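Local coordinates for protein Beta/alpha-amylase (Paenibacillus polymyxa, PDB 3VOC) that removes successive maltose units from the non-reducing ends of starch-type glucans through its N-terminal family 14 beta-amylase domain, the part described here, at residues G84-D89 / S168-A173; M108-K111 / A117-E120. All blocks are in the same frame, centred on the assembly; numbering follows the deposited sequence. Where two conformers were deposited one is given.

Overall arrangement
Both contacts lie in the loops of the beta-amylase (beta/alpha)8 barrel, on the same side of the chain's centre, with their own centres about 12 Å apart. Contact 2, the small hairpin 108-111 / 117-120, falls in sequence between the two segments of contact 1, 84-89 and 168-173. Tyr-170 joins them: its hydroxyl serves contact 1, while its ring packs on contact 2, with CD1 3.2 Å from Glu-120 OE1 and CD2 3.4 Å from Asn-118 ND2. The substrate site inferred from relatives is close. Asp-89 of contact 1 probably binds substrate, as does His-81, whose side chain is about 9 Å from that of Asn-118; the predicted proton donor Glu-163 is about 11 Å from Tyr-170, again between side chains.

Contact 1 of 2, residues G84-D89 / S168-A173; sequences GGNVGD and SYYPAA
Asn-86 and Tyr-170 meet in the family 14 (beta/alpha)8 barrel between the short loop linking strands 83-84 and 92-93 and the long loop after barrel strand 153-156. The direct polar link is a hydrogen bond from Asn-86 ND2 to Tyr-170 OH, 3.0 Å long and nearly straight at 168°. The hydroxyl lies close to the amide plane, although amide and ring planes are turned 71° apart. Tyr-170 places its ring opposite its own backbone N about the CA-CB bond (chi1 -161°), which carries the phenol end to the neighbouring loop.

A second polar route runs through a water at the ring edge, in its plane: it donates to Gly-84 O and sits 2.6 Å from Tyr-170 OH.

Within 84-89, a type II turn from Asn-86 to Asp-89 brings the carboxylate back to the start of the turn. There Asp-89 OD2 takes two bonds, one from Asn-86 N above the carboxylate plane and one from Asn-86 ND2 on its syn lone pair. Asp-89, a probable substrate ligand, is thus held by the residue that reaches Tyr-170. Shortening Asn-86 to an alanine removes the amide, and Tyr-170 OH is then likely to lose its amide donor while Asp-89 OD2 keeps the backbone N alone of these two bonds.

Van der Waals packing adds little: the methyl CB of Ala-172 lies against the Asn-86 amide, 3.6 Å from OD1.

Contact 2 of 2, residues M108-K111 / A117-E120; sequences MQFK and ANSE
Phe-110 and Asn-118 face each other as the antiparallel hydrogen-bonded pair, their backbones joined twice. Phe-110 N gives a bond of 3.1 Å to Asn-118 O, and Asn-118 N returns one of 2.8 Å to Phe-110 O. That second oxygen also receives a CA-H...O contact from Ala-117 CA at 3.3 Å. Asn-118 O lies in turn at the edge of the Phe-110 ring, in its plane, with CD2 the nearest ring atom.

Lys-111 and Ala-117, the non-hydrogen-bonded pair, send their side chains to the other face. The lysine chain bends at chi3 (-75°), bringing CE alongside Ala-117 CB. Gln-109, just past the helix end, lays its amide along two residues of the partner segment, with OE1 3.9 Å from Ala-117 CB and NE2 3.6 Å from Ser-119 CB.

Together these strands make a short beta hairpin, 110-111 with 117-118, separate from the barrel sheet. Where it runs out, Asn-118 forms an Asx turn. Its CG stands anti to the backbone N (chi1 175°), and OD1 accepts from Glu-120 N at 2.8 Å, the donor lying above the amide plane. The other end of the same amide, ND2, gives a 3.0 Å bond to Glu-120 OE1 on the anti side of the carboxylate, so both arms of Asn-118 are tied to one residue and its rotation is fixed.

Further out, Asn-118 and Glu-120 both pack on Pro-167, while Lys-82 NZ is hydrogen-bonded to Ser-119 OG.

Contact 1 of 2, residues G84-D89 / S168-A173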
ATOM      1  N   GLY A  84     -13.739  -1.907   1.857  1.00 17.68           N
ATOM      2  CA  GLY A  84     -14.790  -2.089   2.871  1.00 18.81           C
ATOM      3  C   GLY A  84     -15.375  -3.489   3.018  1.00 19.82           C
ATOM      4  O   GLY A  84     -14.649  -4.447   3.276  1.00 18.48           O
ATOM      5  N   GLY A  85     -16.700  -3.605   2.873  1.00 20.60           N
ATOM      6  CA  GLY A  85     -17.358  -4.918   2.893  1.00 21.73           C
ATOM      7  C   GLY A  85     -17.926  -5.306   4.246  1.00 22.97           C
ATOM      8  O   GLY A  85     -18.575  -6.348   4.373  1.00 23.40           O
ATOM      9  N   ASN A  86     -17.657  -4.477   5.251  1.00 23.70           N
ATOM     10  CA  ASN A  86     -18.254  -4.616   6.580  1.00 25.01           C
ATOM     11  C   ASN A  86     -19.400  -3.639   6.683  1.00 25.65           C
ATOM     12  O   ASN A  86     -19.305  -2.529   6.182  1.00 25.12           O
ATOM     13  CB  ASN A  86     -17.228  -4.331   7.683  1.00 24.81           C
ATOM     14  CG  ASN A  86     -15.978  -5.195   7.555  1.00 25.98           C
ATOM     15  OD1 ASN A  86     -16.028  -6.407   7.765  1.00 28.00           O
ATOM     16  ND2 ASN A  86     -14.857  -4.576   7.198  1.00 24.20           N
ATOM     17  N   VAL A  87     -20.485  -4.051   7.336  1.00 27.03           N
ATOM     18  CA  VAL A  87     -21.684  -3.209   7.437  1.00 27.82           C
ATOM     19  C   VAL A  87     -21.311  -1.806   7.954  1.00 27.84           C
ATOM     20  O   VAL A  87     -20.613  -1.668   8.963  1.00 28.14           O
ATOM     21  CB  VAL A  87     -22.789  -3.894   8.305  1.00 28.34           C
ATOM     22  CG1 VAL A  87     -23.959  -2.943   8.550  1.00 29.41           C
ATOM     23  CG2 VAL A  87     -23.297  -5.167   7.611  1.00 28.51           C
ATOM     24  N   GLY A  88     -21.748  -0.773   7.235  1.00 27.93           N
ATOM     25  CA  GLY A  88     -21.414   0.608   7.591  1.00 27.22           C
ATOM     26  C   GLY A  88     -20.199   1.197   6.884  1.00 27.32           C
ATOM     27  O   GLY A  88     -20.061   2.424   6.820  1.00 27.15           O
ATOM     28  N   ASP A  89     -19.301   0.338   6.369  1.00 26.25           N
ATOM     29  CA  ASP A  89     -18.144   0.815   5.580  1.00 25.15           C
ATOM     30  C   ASP A  89     -18.648   1.636   4.397  1.00 24.38           C
ATOM     31  O   ASP A  89     -19.757   1.379   3.891  1.00 23.84           O
ATOM     32  CB  ASP A  89     -17.325  -0.357   5.031  1.00 25.07           C
ATOM     33  CG  ASP A  89     -16.465  -1.022   6.084  1.00 25.08           C
ATOM     34  OD1 ASP A  89     -16.283  -0.432   7.165  1.00 25.84           O
ATOM     35  OD2 ASP A  89     -15.961  -2.137   5.822  1.00 23.06           O
ATOM     36  N   SER A 168      -2.999  -5.223   9.674  1.00 15.17           N
ATOM     37  CA  SER A 168      -2.690  -5.255  11.098  1.00 15.81           C
ATOM     38  C   SER A 168      -3.629  -4.404  11.937  1.00 15.84           C
ATOM     39  O   SER A 168      -3.765  -4.648  13.133  1.00 15.68           O
ATOM     40  CB  SER A 168      -1.250  -4.797  11.314  1.00 15.58           C
ATOM     41  OG  SER A 168      -1.061  -3.514  10.738  1.00 15.14           O
ATOM     42  N   TYR A 169      -4.243  -3.398  11.320  1.00 16.51           N
ATOM     43  CA  TYR A 169      -5.210  -2.556  12.022  1.00 17.30           C
ATOM     44  C   TYR A 169      -6.534  -2.538  11.245  1.00 17.99           C
ATOM     45  O   TYR A 169      -6.581  -2.158  10.070  1.00 18.18           O
ATOM     46  CB  TYR A 169      -4.634  -1.147  12.294  1.00 17.49           C
ATOM     47  CG  TYR A 169      -4.498  -0.255  11.062  1.00 18.64           C
ATOM     48  CD1 TYR A 169      -3.380  -0.333  10.213  1.00 17.43           C
ATOM     49  CD2 TYR A 169      -5.498   0.668  10.752  1.00 19.39           C
ATOM     50  CE1 TYR A 169      -3.285   0.497   9.073  1.00 20.59           C
ATOM     51  CE2 TYR A 169      -5.411   1.489   9.646  1.00 21.39           C
ATOM     52  CZ  TYR A 169      -4.310   1.405   8.812  1.00 22.45           C
ATOM     53  OH  TYR A 169      -4.271   2.245   7.728  1.00 26.67           O
ATOM     54  N   TYR A 170      -7.608  -2.960  11.910  1.00 17.85           N
ATOM     55  CA  TYR A 170      -8.854  -3.269  11.206  1.00 17.91           C
ATOM     56  C   TYR A 170     -10.026  -3.097  12.167  1.00 17.72           C
ATOM     57  O   TYR A 170     -10.161  -3.876  13.126  1.00 17.33           O
ATOM     58  CB  TYR A 170      -8.798  -4.701  10.680  1.00 17.24           C
ATOM     59  CG  TYR A 170      -9.774  -5.048   9.568  1.00 17.82           C
ATOM     60  CD1 TYR A 170      -9.776  -4.341   8.364  1.00 17.24           C
ATOM     61  CD2 TYR A 170     -10.650  -6.135   9.702  1.00 16.10           C
ATOM     62  CE1 TYR A 170     -10.657  -4.679   7.339  1.00 17.60           C
ATOM     63  CE2 TYR A 170     -11.543  -6.476   8.678  1.00 14.96           C
ATOM     64  CZ  TYR A 170     -11.533  -5.750   7.501  1.00 16.96           C
ATOM     65  OH  TYR A 170     -12.376  -6.097   6.464  1.00 15.54           O
ATOM     66  N   PRO A 171     -10.864  -2.069  11.921  1.00 17.79           N
ATOM     67  CA  PRO A 171     -11.990  -1.772  12.821  1.00 17.97           C
ATOM     68  C   PRO A 171     -12.837  -3.008  13.121  1.00 18.72           C
ATOM     69  O   PRO A 171     -13.190  -3.244  14.283  1.00 18.73           O
ATOM     70  CB  PRO A 171     -12.784  -0.712  12.052  1.00 18.13           C
ATOM     71  CG  PRO A 171     -11.710   0.053  11.288  1.00 18.42           C
ATOM     72  CD  PRO A 171     -10.667  -1.013  10.903  1.00 17.55           C
ATOM     73  N   ALA A 172     -13.115  -3.826  12.101  1.00 18.96           N
ATOM     74  CA  ALA A 172     -13.977  -4.987  12.294  1.00 19.59           C
ATOM     75  C   ALA A 172     -13.360  -6.062  13.172  1.00 19.70           C
ATOM     76  O   ALA A 172     -14.081  -6.915  13.692  1.00 20.11           O
ATOM     77  CB  ALA A 172     -14.455  -5.567  10.940  1.00 20.08           C
ATOM     78  N   ALA A 173     -12.034  -6.017  13.350  1.00 19.70           N
ATOM     79  CA  ALA A 173     -11.333  -6.902  14.277  1.00 19.57           C
ATOM     80  C   ALA A 173     -11.254  -6.326  15.696  1.00 19.81           C
ATOM     81  O   ALA A 173     -10.623  -6.918  16.566  1.00 19.80           O
ATOM     82  CB  ALA A 173      -9.921  -7.216  13.752  1.00 19.79           C
TER
HETATM   83  O   HOH W   1     -12.272  -4.348   4.495  1.00 23.23           O

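Contact 2 of 2, residues M108-K111 / A117-E120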
ATOM      1  N   MET A 108      -5.024 -18.544   2.073  1.00 16.19           N
ATOM      2  CA  MET A 108      -5.333 -17.314   1.329  0.55 16.44           C
ATOM      3  C   MET A 108      -5.531 -16.090   2.196  1.00 16.86           C
ATOM      4  O   MET A 108      -5.475 -14.962   1.706  1.00 16.57           O
ATOM      5  CB  MET A 108      -6.602 -17.504   0.513  0.55 16.39           C
ATOM      6  CG  MET A 108      -6.514 -18.627  -0.494  0.55 15.32           C
ATOM      7  SD  MET A 108      -8.159 -18.987  -1.124  0.55 15.86           S
ATOM      8  CE  MET A 108      -8.614 -17.375  -1.795  0.55 10.43           C
ATOM      9  N   GLN A 109      -5.788 -16.304   3.478  1.00 16.63           N
ATOM     10  CA  GLN A 109      -6.124 -15.180   4.325  1.00 17.18           C
ATOM     11  C   GLN A 109      -5.071 -14.864   5.367  1.00 16.83           C
ATOM     12  O   GLN A 109      -3.992 -15.480   5.390  1.00 16.90           O
ATOM     13  CB  GLN A 109      -7.501 -15.407   4.961  1.00 17.56           C
ATOM     14  CG  GLN A 109      -8.630 -15.474   3.905  1.00 21.05           C
ATOM     15  CD  GLN A 109      -9.990 -15.757   4.508  1.00 24.91           C
ATOM     16  OE1 GLN A 109     -10.096 -16.215   5.652  1.00 27.51           O
ATOM     17  NE2 GLN A 109     -11.048 -15.487   3.733  1.00 26.60           N
ATOM     18  N   PHE A 110      -5.400 -13.894   6.216  1.00 17.11           N
ATOM     19  CA  PHE A 110      -4.577 -13.507   7.359  1.00 17.14           C
ATOM     20  C   PHE A 110      -5.381 -13.764   8.612  1.00 17.24           C
ATOM     21  O   PHE A 110      -6.592 -13.601   8.614  1.00 17.45           O
ATOM     22  CB  PHE A 110      -4.227 -12.021   7.295  1.00 16.68           C
ATOM     23  CG  PHE A 110      -3.431 -11.622   6.071  1.00 16.71           C
ATOM     24  CD1 PHE A 110      -2.036 -11.643   6.091  1.00 17.15           C
ATOM     25  CD2 PHE A 110      -4.081 -11.186   4.912  1.00 17.74           C
ATOM     26  CE1 PHE A 110      -1.297 -11.260   4.961  1.00 18.20           C
ATOM     27  CE2 PHE A 110      -3.358 -10.795   3.776  1.00 19.19           C
ATOM     28  CZ  PHE A 110      -1.959 -10.822   3.806  1.00 19.26           C
ATOM     29  N   LYS A 111      -4.713 -14.176   9.682  1.00 17.90           N
ATOM     30  CA  LYS A 111      -5.379 -14.319  10.957  1.00 18.41           C
ATOM     31  C   LYS A 111      -4.546 -13.598  12.010  1.00 17.94           C
ATOM     32  O   LYS A 111      -3.319 -13.688  12.006  1.00 17.67           O
ATOM     33  CB  LYS A 111      -5.551 -15.810  11.266  1.00 19.33           C
ATOM     34  CG  LYS A 111      -6.415 -16.143  12.454  1.00 22.09           C
ATOM     35  CD  LYS A 111      -6.921 -17.602  12.401  1.00 22.91           C
ATOM     36  CE  LYS A 111      -8.041 -17.795  11.382  1.00 25.60           C
ATOM     37  NZ  LYS A 111      -8.797 -19.071  11.585  1.00 26.22           N
ATOM     38  N   ALA A 117     -10.016 -13.525  11.289  1.00 18.20           N
ATOM     39  CA  ALA A 117      -9.604 -13.769   9.899  1.00 18.49           C
ATOM     40  C   ALA A 117      -9.887 -12.540   9.033  1.00 18.44           C
ATOM     41  O   ALA A 117     -11.001 -11.991   9.066  1.00 19.84           O
ATOM     42  CB  ALA A 117     -10.313 -14.995   9.325  1.00 18.26           C
ATOM     43  N   ASN A 118      -8.893 -12.122   8.263  1.00 17.49           N
ATOM     44  CA  ASN A 118      -9.000 -10.922   7.422  1.00 17.19           C
ATOM     45  C   ASN A 118      -8.772 -11.313   5.959  1.00 17.18           C
ATOM     46  O   ASN A 118      -7.882 -12.104   5.659  1.00 17.07           O
ATOM     47  CB  ASN A 118      -8.025  -9.837   7.936  1.00 16.67           C
ATOM     48  CG  ASN A 118      -7.968  -8.584   7.038  1.00 16.72           C
ATOM     49  OD1 ASN A 118      -7.565  -8.664   5.879  1.00 16.60           O
ATOM     50  ND2 ASN A 118      -8.321  -7.418   7.600  1.00 17.43           N
ATOM     51  N   SER A 119      -9.614 -10.802   5.058  1.00 17.37           N
ATOM     52  CA  SER A 119      -9.508 -11.124   3.625  1.00 17.10           C
ATOM     53  C   SER A 119      -9.410  -9.852   2.772  1.00 17.06           C
ATOM     54  O   SER A 119      -9.931  -9.803   1.669  1.00 16.96           O
ATOM     55  CB  SER A 119     -10.717 -11.962   3.196  1.00 17.71           C
ATOM     56  OG  SER A 119     -11.900 -11.202   3.391  1.00 17.58           O
ATOM     57  N   GLU A 120      -8.737  -8.822   3.286  1.00 16.86           N
ATOM     58  CA  GLU A 120      -8.554  -7.560   2.542  1.00 16.00           C
ATOM     59  C   GLU A 120      -7.710  -7.720   1.283  1.00 15.92           C
ATOM     60  O   GLU A 120      -7.845  -6.950   0.336  1.00 15.90           O
ATOM     61  CB  GLU A 120      -7.896  -6.512   3.431  1.00 16.06           C
ATOM     62  CG  GLU A 120      -8.822  -5.827   4.422  1.00 16.58           C
ATOM     63  CD  GLU A 120      -8.096  -4.694   5.108  1.00 16.36           C
ATOM     64  OE1 GLU A 120      -7.468  -4.955   6.164  1.00 16.72           O
ATOM     65  OE2 GLU A 120      -8.095  -3.569   4.562  1.00 16.65           O
TER